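Local coordinates for peptidoglycan recognition protein 3 (Branchiostoma belcheri tsingtauense, PDB 4Z8I) that probably binds bacterial peptidoglycan and, as a zinc-dependent amidase, cleaves the bond between N-acetylmuramic acid and L-alanine, with a chitin-binding domain fused to it, at residues 91-96 against 208-213; 130-135 against 161-166; 123-128 against 140-145. All coordinates share one frame; numbering follows the deposited sequence.

Contact 1: 91-96 against 208-213; sequences VIHHSA and TACPGN. With ZN (zinc ion), chain B.
His93 and Cys210 meet on one zinc ion, ND1 of His93 at 2.0 Å and SG of Cys210 at 2.3 Å; His202 gives the third protein ligand and a water, 1.9 Å from the metal, the fourth. Such a two-histidine, one-cysteine site with a water is expected of a PGRP amidase, and is probably catalytic. The thiolate sulfur is gripped a second time: His94 N donates to Cys210 SG over 3.1 Å in a nearly straight bond (165°). This second-shell N-H fixes the sulfur and would probably temper its negative charge. With SG anti to its own backbone N (chi1 -165°), Cys210 reaches past the edge of the His94 imidazole, whose CD2 lies 3.4 Å from SG. Packing is tightest on that ring. Chi1 of 80° sets it between its own backbone N and carbonyl carbon, and one face lies against the backbone of 211-212: Gly212 CA makes a CH-pi contact 4.2 Å from the His94 ring centroid. The backbone angles of Gly212 by themselves call for glycine. The opposite face is covered by Ala96 N. Putting an alanine at His94 would probably open a gap beside Pro211 and Gly212 and deprive the sulfur of its edge-on neighbour, though the backbone N-H could remain. Pro211, after a cis peptide bond, sets CB 3.6 Å from Ile92 O, while its apolar contact with Ile92 CG2 is looser. Toward the solvent the contact thins out: Thr208, Ala209 and Ala96 are exposed. His93 NE2 is hydrogen-bonded to His150 ND1, which probably helps to hold the metal-binding ring. Strand 87-94 runs between strands 158-163 and 197-201, while 208-213 links helix 202-205 to helix 213-218, with Gly212 as the N-cap of the latter.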
loop_
_atom_site.group_PDB
_atom_site.type_symbol
_atom_site.label_atom_id
_atom_site.label_comp_id
_atom_site.label_asym_id
_atom_site.label_seq_id
_atom_site.Cartn_x
_atom_site.Cartn_y
_atom_site.Cartn_z
ATOM N N VAL A 91 -4.253 -7.943 -4.895
ATOM C CA VAL A 91 -5.172 -8.700 -4.048
ATOM C C VAL A 91 -5.004 -8.288 -2.590
ATOM O O VAL A 91 -3.883 -8.233 -2.078
ATOM C CB VAL A 91 -4.952 -10.221 -4.195
ATOM C CG1 VAL A 91 -5.985 -10.990 -3.400
ATOM C CG2 VAL A 91 -5.022 -10.620 -5.656
ATOM N N ILE A 92 -6.118 -7.991 -1.927
ATOM C CA ILE A 92 -6.086 -7.532 -0.544
ATOM C C ILE A 92 -6.450 -8.658 0.424
ATOM O O ILE A 92 -7.445 -9.362 0.229
ATOM C CB ILE A 92 -7.032 -6.336 -0.332
ATOM C CG1 ILE A 92 -6.641 -5.183 -1.258
ATOM C CG2 ILE A 92 -7.014 -5.882 1.122
ATOM C CD1 ILE A 92 -5.257 -4.624 -0.988
ATOM N N HIS A 93 -5.640 -8.819 1.467
ATOM C CA HIS A 93 -5.834 -9.890 2.436
ATOM C C HIS A 93 -5.994 -9.336 3.843
ATOM O O HIS A 93 -5.601 -8.203 4.116
ATOM C CB HIS A 93 -4.637 -10.842 2.413
ATOM C CG HIS A 93 -4.533 -11.657 1.164
ATOM N ND1 HIS A 93 -5.113 -12.900 1.039
ATOM C CD2 HIS A 93 -3.914 -11.410 -0.015
ATOM C CE1 HIS A 93 -4.859 -13.384 -0.163
ATOM N NE2 HIS A 93 -4.134 -12.498 -0.823
ATOM N N HIS A 94 -6.577 -10.134 4.734
ATOM C CA HIS A 94 -6.487 -9.846 6.162
ATOM C C HIS A 94 -5.801 -11.008 6.875
ATOM O O HIS A 94 -5.814 -12.139 6.392
ATOM C CB HIS A 94 -7.849 -9.483 6.784
ATOM C CG HIS A 94 -8.730 -10.657 7.094
ATOM N ND1 HIS A 94 -9.675 -10.625 8.099
ATOM C CD2 HIS A 94 -8.829 -11.882 6.524
ATOM C CE1 HIS A 94 -10.307 -11.784 8.144
ATOM N NE2 HIS A 94 -9.813 -12.565 7.200
ATOM N N SER A 95 -5.172 -10.716 8.007
ATOM C CA SER A 95 -4.439 -11.732 8.750
ATOM C C SER A 95 -5.392 -12.739 9.387
ATOM O O SER A 95 -5.003 -13.874 9.666
ATOM C CB SER A 95 -3.579 -11.075 9.831
ATOM O OG SER A 95 -3.035 -12.034 10.715
ATOM N N ALA A 96 -6.638 -12.315 9.598
ATOM C CA ALA A 96 -7.596 -13.059 10.415
ATOM C C ALA A 96 -6.955 -13.423 11.748
ATOM O O ALA A 96 -7.137 -14.528 12.259
ATOM C CB ALA A 96 -8.088 -14.302 9.691
ATOM N N THR A 208 -12.707 -17.705 0.382
ATOM C CA THR A 208 -12.452 -17.354 1.777
ATOM C C THR A 208 -13.369 -16.220 2.208
ATOM O O THR A 208 -14.101 -15.659 1.395
ATOM C CB THR A 208 -10.987 -16.918 2.007
ATOM O OG1 THR A 208 -10.598 -15.976 0.999
ATOM C CG2 THR A 208 -10.058 -18.111 1.951
ATOM N N ALA A 209 -13.336 -15.895 3.495
ATOM C CA ALA A 209 -14.006 -14.701 3.988
ATOM C C ALA A 209 -13.016 -13.538 3.972
ATOM O O ALA A 209 -13.371 -12.400 4.274
ATOM C CB ALA A 209 -14.548 -14.930 5.387
ATOM N N CYS A 210 -11.770 -13.843 3.622
ATOM C CA CYS A 210 -10.724 -12.834 3.482
ATOM C C CYS A 210 -11.137 -11.841 2.403
ATOM O O CYS A 210 -11.650 -12.240 1.359
ATOM C CB CYS A 210 -9.409 -13.516 3.094
ATOM S SG CYS A 210 -7.919 -12.528 3.287
ATOM N N PRO A 211 -10.897 -10.540 2.633
ATOM C CA PRO A 211 -10.168 -9.948 3.756
ATOM C C PRO A 211 -11.074 -9.484 4.891
ATOM O O PRO A 211 -10.765 -8.477 5.526
ATOM C CB PRO A 211 -9.527 -8.724 3.111
ATOM C CG PRO A 211 -10.563 -8.271 2.137
ATOM C CD PRO A 211 -11.261 -9.519 1.634
ATOM N N GLY A 212 -12.167 -10.197 5.143
ATOM C CA GLY A 212 -13.116 -9.778 6.161
ATOM C C GLY A 212 -14.150 -8.819 5.603
ATOM O O GLY A 212 -13.844 -8.020 4.721
ATOM N N ASN A 213 -15.372 -8.892 6.126
ATOM C CA ASN A 213 -16.492 -8.099 5.615
ATOM C C ASN A 213 -16.265 -6.587 5.519
ATOM O O ASN A 213 -16.427 -6.005 4.451
ATOM C CB ASN A 213 -17.762 -8.373 6.430
ATOM C CG ASN A 213 -18.385 -9.720 6.112
ATOM O OD1 ASN A 213 -18.231 -10.247 5.012
ATOM N ND2 ASN A 213 -19.104 -10.278 7.077
HETATM ZN ZN ZN B . -6.601 -13.839 1.997
HETATM O O HOH W 1 -5.361 -15.105 2.819
#

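Contact 2: 130-135 against 161-166; sequences FLVGND and ICFMGD
Val132 uses both its backbone polar groups on the neighbouring strand: its N donates to Cys162 O over 2.9 Å, and its O accepts from Met164 N at 2.7 Å, the donor nearly in line with the C=O bond. One step earlier Cys162 N donates to Phe130 O, also at 2.9 Å. The three bonds form the ladder of a parallel pair; Phe130 O, Cys162 O and Val132 O also receive CA-H contacts, from Ile161, Leu131 and Phe163 in turn. The intervening groups bond outward: Leu131 pairs with Tyr139 on one flank, and Ile161 and Phe163 with His93 on the other. On one face Val132 CG1 lies 4.0 Å from Phe163 CD2, the two side chains pointing the same way, while Val132 CG2 meets Ile161 CG2; helix 174-190 covers this side. On the other, the side chains of Leu131 and Met164 cross at about a right angle, Leu131 CD2 4.0 Å from Met164 CG, under helix 103-120. Met164 bends at chi3 (-64°), bringing CE to 3.8 Å from Gly133 CA. Paired parallel strands in the middle of a mixed sheet, with helices on both faces, are characteristic of the alpha/beta core of the PGRP amidase domain.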
loop_
_atom_site.group_PDB
_atom_site.type_symbol
_atom_site.label_atom_id
_atom_site.label_comp_id
_atom_site.label_asym_id
_atom_site.label_seq_id
_atom_site.Cartn_x
_atom_site.Cartn_y
_atom_site.Cartn_z
ATOM N N PHE A 130 3.546 -7.989 0.790
ATOM C CA PHE A 130 3.650 -6.927 1.783
ATOM C C PHE A 130 2.600 -7.096 2.871
ATOM O O PHE A 130 1.533 -7.668 2.638
ATOM C CB PHE A 130 3.487 -5.554 1.131
ATOM C CG PHE A 130 4.571 -5.212 0.154
ATOM C CD1 PHE A 130 5.780 -4.695 0.593
ATOM C CD2 PHE A 130 4.377 -5.396 -1.207
ATOM C CE1 PHE A 130 6.779 -4.374 -0.306
ATOM C CE2 PHE A 130 5.373 -5.077 -2.113
ATOM C CZ PHE A 130 6.575 -4.567 -1.662
ATOM N N LEU A 131 2.909 -6.598 4.063
ATOM C CA LEU A 131 1.934 -6.582 5.143
ATOM C C LEU A 131 1.719 -5.152 5.622
ATOM O O LEU A 131 2.524 -4.272 5.347
ATOM C CB LEU A 131 2.357 -7.496 6.297
ATOM C CG LEU A 131 2.469 -8.987 5.955
ATOM C CD1 LEU A 131 3.880 -9.335 5.518
ATOM C CD2 LEU A 131 2.038 -9.875 7.116
ATOM N N VAL A 132 0.611 -4.920 6.313
ATOM C CA VAL A 132 0.282 -3.596 6.820
ATOM C C VAL A 132 -0.271 -3.752 8.225
ATOM O O VAL A 132 -1.155 -4.579 8.455
ATOM C CB VAL A 132 -0.768 -2.893 5.932
ATOM C CG1 VAL A 132 -1.261 -1.623 6.593
ATOM C CG2 VAL A 132 -0.189 -2.579 4.560
ATOM N N GLY A 133 0.264 -2.981 9.166
ATOM C CA GLY A 133 -0.205 -3.032 10.538
ATOM C C GLY A 133 -0.998 -1.794 10.905
ATOM O O GLY A 133 -0.927 -0.775 10.216
ATOM N N ASN A 134 -1.753 -1.876 11.997
ATOM C CA ASN A 134 -2.526 -0.737 12.475
ATOM C C ASN A 134 -1.623 0.384 12.977
ATOM O O ASN A 134 -2.097 1.477 13.292
ATOM C CB ASN A 134 -3.511 -1.170 13.567
ATOM C CG ASN A 134 -4.832 -1.666 13.003
ATOM O OD1 ASN A 134 -5.000 -1.784 11.789
ATOM N ND2 ASN A 134 -5.779 -1.959 13.888
ATOM N N ASP A 135 -0.322 0.105 13.045
ATOM C CA ASP A 135 0.673 1.113 13.392
ATOM C C ASP A 135 0.917 2.048 12.212
ATOM O O ASP A 135 1.660 3.024 12.324
ATOM C CB ASP A 135 1.987 0.453 13.817
ATOM C CG ASP A 135 2.662 -0.296 12.680
ATOM O OD1 ASP A 135 1.950 -0.771 11.769
ATOM O OD2 ASP A 135 3.908 -0.416 12.701
ATOM N N ILE A 161 -1.164 -7.988 -0.648
ATOM C CA ILE A 161 -1.029 -7.128 0.523
ATOM C C ILE A 161 -1.945 -7.619 1.633
ATOM O O ILE A 161 -3.153 -7.754 1.432
ATOM C CB ILE A 161 -1.399 -5.672 0.212
ATOM C CG1 ILE A 161 -0.517 -5.122 -0.909
ATOM C CG2 ILE A 161 -1.270 -4.817 1.461
ATOM C CD1 ILE A 161 -0.873 -3.710 -1.322
ATOM N N CYS A 162 -1.374 -7.879 2.804
ATOM C CA CYS A 162 -2.163 -8.388 3.920
ATOM C C CYS A 162 -2.191 -7.424 5.096
ATOM O O CYS A 162 -1.152 -7.091 5.654
ATOM C CB CYS A 162 -1.629 -9.744 4.376
ATOM S SG CYS A 162 -2.497 -10.427 5.798
ATOM N N PHE A 163 -3.386 -6.979 5.469
ATOM C CA PHE A 163 -3.551 -6.188 6.680
ATOM C C PHE A 163 -3.469 -7.135 7.865
ATOM O O PHE A 163 -4.059 -8.214 7.838
ATOM C CB PHE A 163 -4.904 -5.475 6.683
ATOM C CG PHE A 163 -4.997 -4.343 5.704
ATOM C CD1 PHE A 163 -5.125 -4.589 4.344
ATOM C CD2 PHE A 163 -4.978 -3.029 6.145
ATOM C CE1 PHE A 163 -5.216 -3.547 3.446
ATOM C CE2 PHE A 163 -5.071 -1.983 5.249
ATOM C CZ PHE A 163 -5.193 -2.242 3.900
ATOM N N MET A 164 -2.734 -6.744 8.899
ATOM C CA MET A 164 -2.620 -7.587 10.083
ATOM C C MET A 164 -3.739 -7.321 11.086
ATOM O O MET A 164 -3.770 -6.283 11.748
ATOM C CB MET A 164 -1.242 -7.448 10.729
ATOM C CG MET A 164 -0.147 -8.095 9.903
ATOM S SD MET A 164 1.465 -8.045 10.690
ATOM C CE MET A 164 1.758 -6.277 10.733
ATOM N N GLY A 165 -4.658 -8.278 11.179
ATOM C CA GLY A 165 -5.803 -8.182 12.065
ATOM C C GLY A 165 -6.986 -8.942 11.498
ATOM O O GLY A 165 -6.892 -9.536 10.420
ATOM N N ASP A 166 -8.097 -8.934 12.226
ATOM C CA ASP A 166 -9.333 -9.540 11.748
ATOM C C ASP A 166 -10.341 -8.430 11.499
ATOM O O ASP A 166 -10.727 -7.714 12.424
ATOM C CB ASP A 166 -9.886 -10.528 12.775
ATOM C CG ASP A 166 -10.987 -11.410 12.209
ATOM O OD1 ASP A 166 -11.470 -11.132 11.090
ATOM O OD2 ASP A 166 -11.378 -12.382 12.887
#

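Contact 3: 123-128 against 140-145; sequences YSDIGY and EGRGWD
Tyr123 begins the segment with CB 3.9 Å from Arg142 NH2, in the plane of the guanidinium; the tyrosine ring and that group stand nearly perpendicular, 80° apart. At Asp125 the carbonyl O takes a straight bond from Arg142 NH2 (3.1 Å, 171°); this oxygen lies in the guanidinium plane, although NH2 sits above the plane of the carbonyl. The Asp125 carboxylate slides past the arginine in the opposite direction, its OD2 3.9 Å from Arg142 CG, and makes its salt bridge with Lys69 instead. Asp125 OD1 accepts from Ile126 N at 2.6 Å and from Gln114. Next, Ile126 O receives Arg142 NE at 2.9 Å, again from above the carbonyl plane, while Ile126 CG2 rests 3.9 Å from Gly141 CA. The arginine reaches these carbonyls because its chain is extended from CG to NE (chi3 177°). Gly127 O lies over one face of the guanidinium. At Tyr128 the backbone takes over: Arg142 N donates to Tyr128 O over 3.1 Å, in the carbonyl plane and on a lone pair, and a beta carbon at Gly141 would collide with that oxygen. Arg142 NH1 bonds Arg147 O, and Tyr79 adds a cation-pi contact. A buried arginine thus pins two irregular loops by their main-chain oxygens in the amidase domain; the first segment ends at Tyr128, whose nearest side-chain atom lies about 5 Å from the zinc ion.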
loop_
_atom_site.group_PDB
_atom_site.type_symbol
_atom_site.label_atom_id
_atom_site.label_comp_id
_atom_site.label_asym_id
_atom_site.label_seq_id
_atom_site.Cartn_x
_atom_site.Cartn_y
_atom_site.Cartn_z
ATOM N N TYR A 123 6.071 -23.086 3.556
ATOM C CA TYR A 123 6.369 -22.107 2.517
ATOM C C TYR A 123 7.865 -21.793 2.512
ATOM O O TYR A 123 8.557 -22.015 3.507
ATOM C CB TYR A 123 5.574 -20.812 2.729
ATOM C CG TYR A 123 4.069 -20.916 2.553
ATOM C CD1 TYR A 123 3.439 -22.143 2.376
ATOM C CD2 TYR A 123 3.279 -19.775 2.558
ATOM C CE1 TYR A 123 2.071 -22.225 2.219
ATOM C CE2 TYR A 123 1.913 -19.848 2.398
ATOM C CZ TYR A 123 1.315 -21.075 2.228
ATOM O OH TYR A 123 -0.048 -21.148 2.067
ATOM N N SER A 124 8.362 -21.278 1.391
ATOM C CA SER A 124 9.765 -20.888 1.283
ATOM C C SER A 124 10.019 -19.558 1.988
ATOM O O SER A 124 11.162 -19.209 2.288
ATOM C CB SER A 124 10.182 -20.786 -0.185
ATOM O OG SER A 124 9.979 -22.009 -0.870
ATOM N N ASP A 125 8.940 -18.822 2.243
ATOM C CA ASP A 125 8.999 -17.523 2.900
ATOM C C ASP A 125 7.576 -17.148 3.287
ATOM O O ASP A 125 6.638 -17.865 2.942
ATOM C CB ASP A 125 9.584 -16.474 1.949
ATOM C CG ASP A 125 9.890 -15.154 2.640
ATOM O OD1 ASP A 125 9.812 -15.093 3.886
ATOM O OD2 ASP A 125 10.219 -14.180 1.934
ATOM N N ILE A 126 7.415 -16.043 4.008
ATOM C CA ILE A 126 6.088 -15.522 4.323
ATOM C C ILE A 126 5.331 -15.272 3.015
ATOM O O ILE A 126 5.890 -14.744 2.054
ATOM C CB ILE A 126 6.180 -14.249 5.200
ATOM C CG1 ILE A 126 4.796 -13.783 5.649
ATOM C CG2 ILE A 126 6.924 -13.137 4.479
ATOM C CD1 ILE A 126 4.847 -12.671 6.673
ATOM N N GLY A 127 4.068 -15.686 2.973
ATOM C CA GLY A 127 3.325 -15.773 1.727
ATOM C C GLY A 127 3.041 -14.473 0.998
ATOM O O GLY A 127 3.063 -14.426 -0.235
ATOM N N TYR A 128 2.771 -13.417 1.753
ATOM C CA TYR A 128 2.360 -12.153 1.159
ATOM C C TYR A 128 3.561 -11.346 0.678
ATOM O O TYR A 128 4.674 -11.504 1.188
ATOM C CB TYR A 128 1.542 -11.340 2.163
ATOM C CG TYR A 128 0.536 -12.157 2.940
ATOM C CD1 TYR A 128 -0.670 -12.538 2.367
ATOM C CD2 TYR A 128 0.790 -12.540 4.251
ATOM C CE1 TYR A 128 -1.591 -13.282 3.075
ATOM C CE2 TYR A 128 -0.126 -13.284 4.967
ATOM C CZ TYR A 128 -1.314 -13.651 4.375
ATOM O OH TYR A 128 -2.230 -14.391 5.083
ATOM N N GLU A 140 7.885 -5.569 4.630
ATOM C CA GLU A 140 8.337 -6.254 3.424
ATOM C C GLU A 140 8.221 -7.765 3.550
ATOM O O GLU A 140 8.838 -8.374 4.425
ATOM C CB GLU A 140 9.791 -5.880 3.121
ATOM C CG GLU A 140 10.343 -6.459 1.824
ATOM C CD GLU A 140 11.840 -6.238 1.676
ATOM O OE1 GLU A 140 12.534 -6.108 2.708
ATOM O OE2 GLU A 140 12.325 -6.195 0.525
ATOM N N GLY A 141 7.424 -8.363 2.671
ATOM C CA GLY A 141 7.346 -9.807 2.570
ATOM C C GLY A 141 8.223 -10.288 1.430
ATOM O O GLY A 141 9.443 -10.118 1.467
ATOM N N ARG A 142 7.608 -10.880 0.411
ATOM C CA ARG A 142 8.358 -11.341 -0.753
ATOM C C ARG A 142 8.701 -10.185 -1.688
ATOM O O ARG A 142 9.485 -10.345 -2.623
ATOM C CB ARG A 142 7.591 -12.438 -1.497
ATOM C CG ARG A 142 7.297 -13.646 -0.629
ATOM C CD ARG A 142 6.703 -14.808 -1.405
ATOM N NE ARG A 142 6.503 -15.961 -0.528
ATOM C CZ ARG A 142 6.173 -17.178 -0.947
ATOM N NH1 ARG A 142 6.003 -17.415 -2.239
ATOM N NH2 ARG A 142 6.016 -18.159 -0.069
ATOM N N GLY A 143 8.111 -9.021 -1.431
ATOM C CA GLY A 143 8.449 -7.815 -2.166
ATOM C C GLY A 143 7.777 -7.657 -3.517
ATOM O O GLY A 143 6.807 -8.348 -3.831
ATOM N N TRP A 144 8.305 -6.737 -4.318
ATOM C CA TRP A 144 7.744 -6.418 -5.624
ATOM C C TRP A 144 8.013 -7.512 -6.641
ATOM O O TRP A 144 7.173 -7.803 -7.495
ATOM C CB TRP A 144 8.361 -5.123 -6.161
ATOM C CG TRP A 144 8.182 -3.932 -5.282
ATOM C CD1 TRP A 144 9.148 -3.285 -4.567
ATOM C CD2 TRP A 144 6.960 -3.233 -5.033
ATOM N NE1 TRP A 144 8.599 -2.228 -3.881
ATOM C CE2 TRP A 144 7.256 -2.174 -4.152
ATOM C CE3 TRP A 144 5.642 -3.402 -5.466
ATOM C CZ2 TRP A 144 6.281 -1.288 -3.697
ATOM C CZ3 TRP A 144 4.676 -2.524 -5.011
ATOM C CH2 TRP A 144 4.999 -1.482 -4.137
ATOM N N ASP A 145 9.195 -8.111 -6.546
ATOM C CA ASP A 145 9.752 -8.880 -7.651
ATOM C C ASP A 145 9.553 -10.390 -7.558
ATOM O O ASP A 145 9.801 -11.105 -8.527
ATOM C CB ASP A 145 11.241 -8.550 -7.800
ATOM C CG ASP A 145 11.490 -7.064 -7.969
ATOM O OD1 ASP A 145 10.583 -6.362 -8.461
ATOM O OD2 ASP A 145 12.591 -6.595 -7.607
#

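How the contacts relate
From the N terminus, strand 87-94 supplies the first half of contact 1, and the chain returns to close that long loop only at 208-213. Contacts 2 and 3 both fall within it. They cross each other: 123-128 is followed by 130-135, then 140-145 completes contact 3 before 161-166 completes contact 2. Contacts 1 and 2 share the central sheet, where His93 N lies 2.7 Å from Ile161 O in a probable hydrogen bond. Contact 3 ties the loops beside strands 130-132 and 138-140 to this core, Phe130 packing against Trp144. Tyr128 joins all three, its ring touching both Cys162 and the zinc ligand His93.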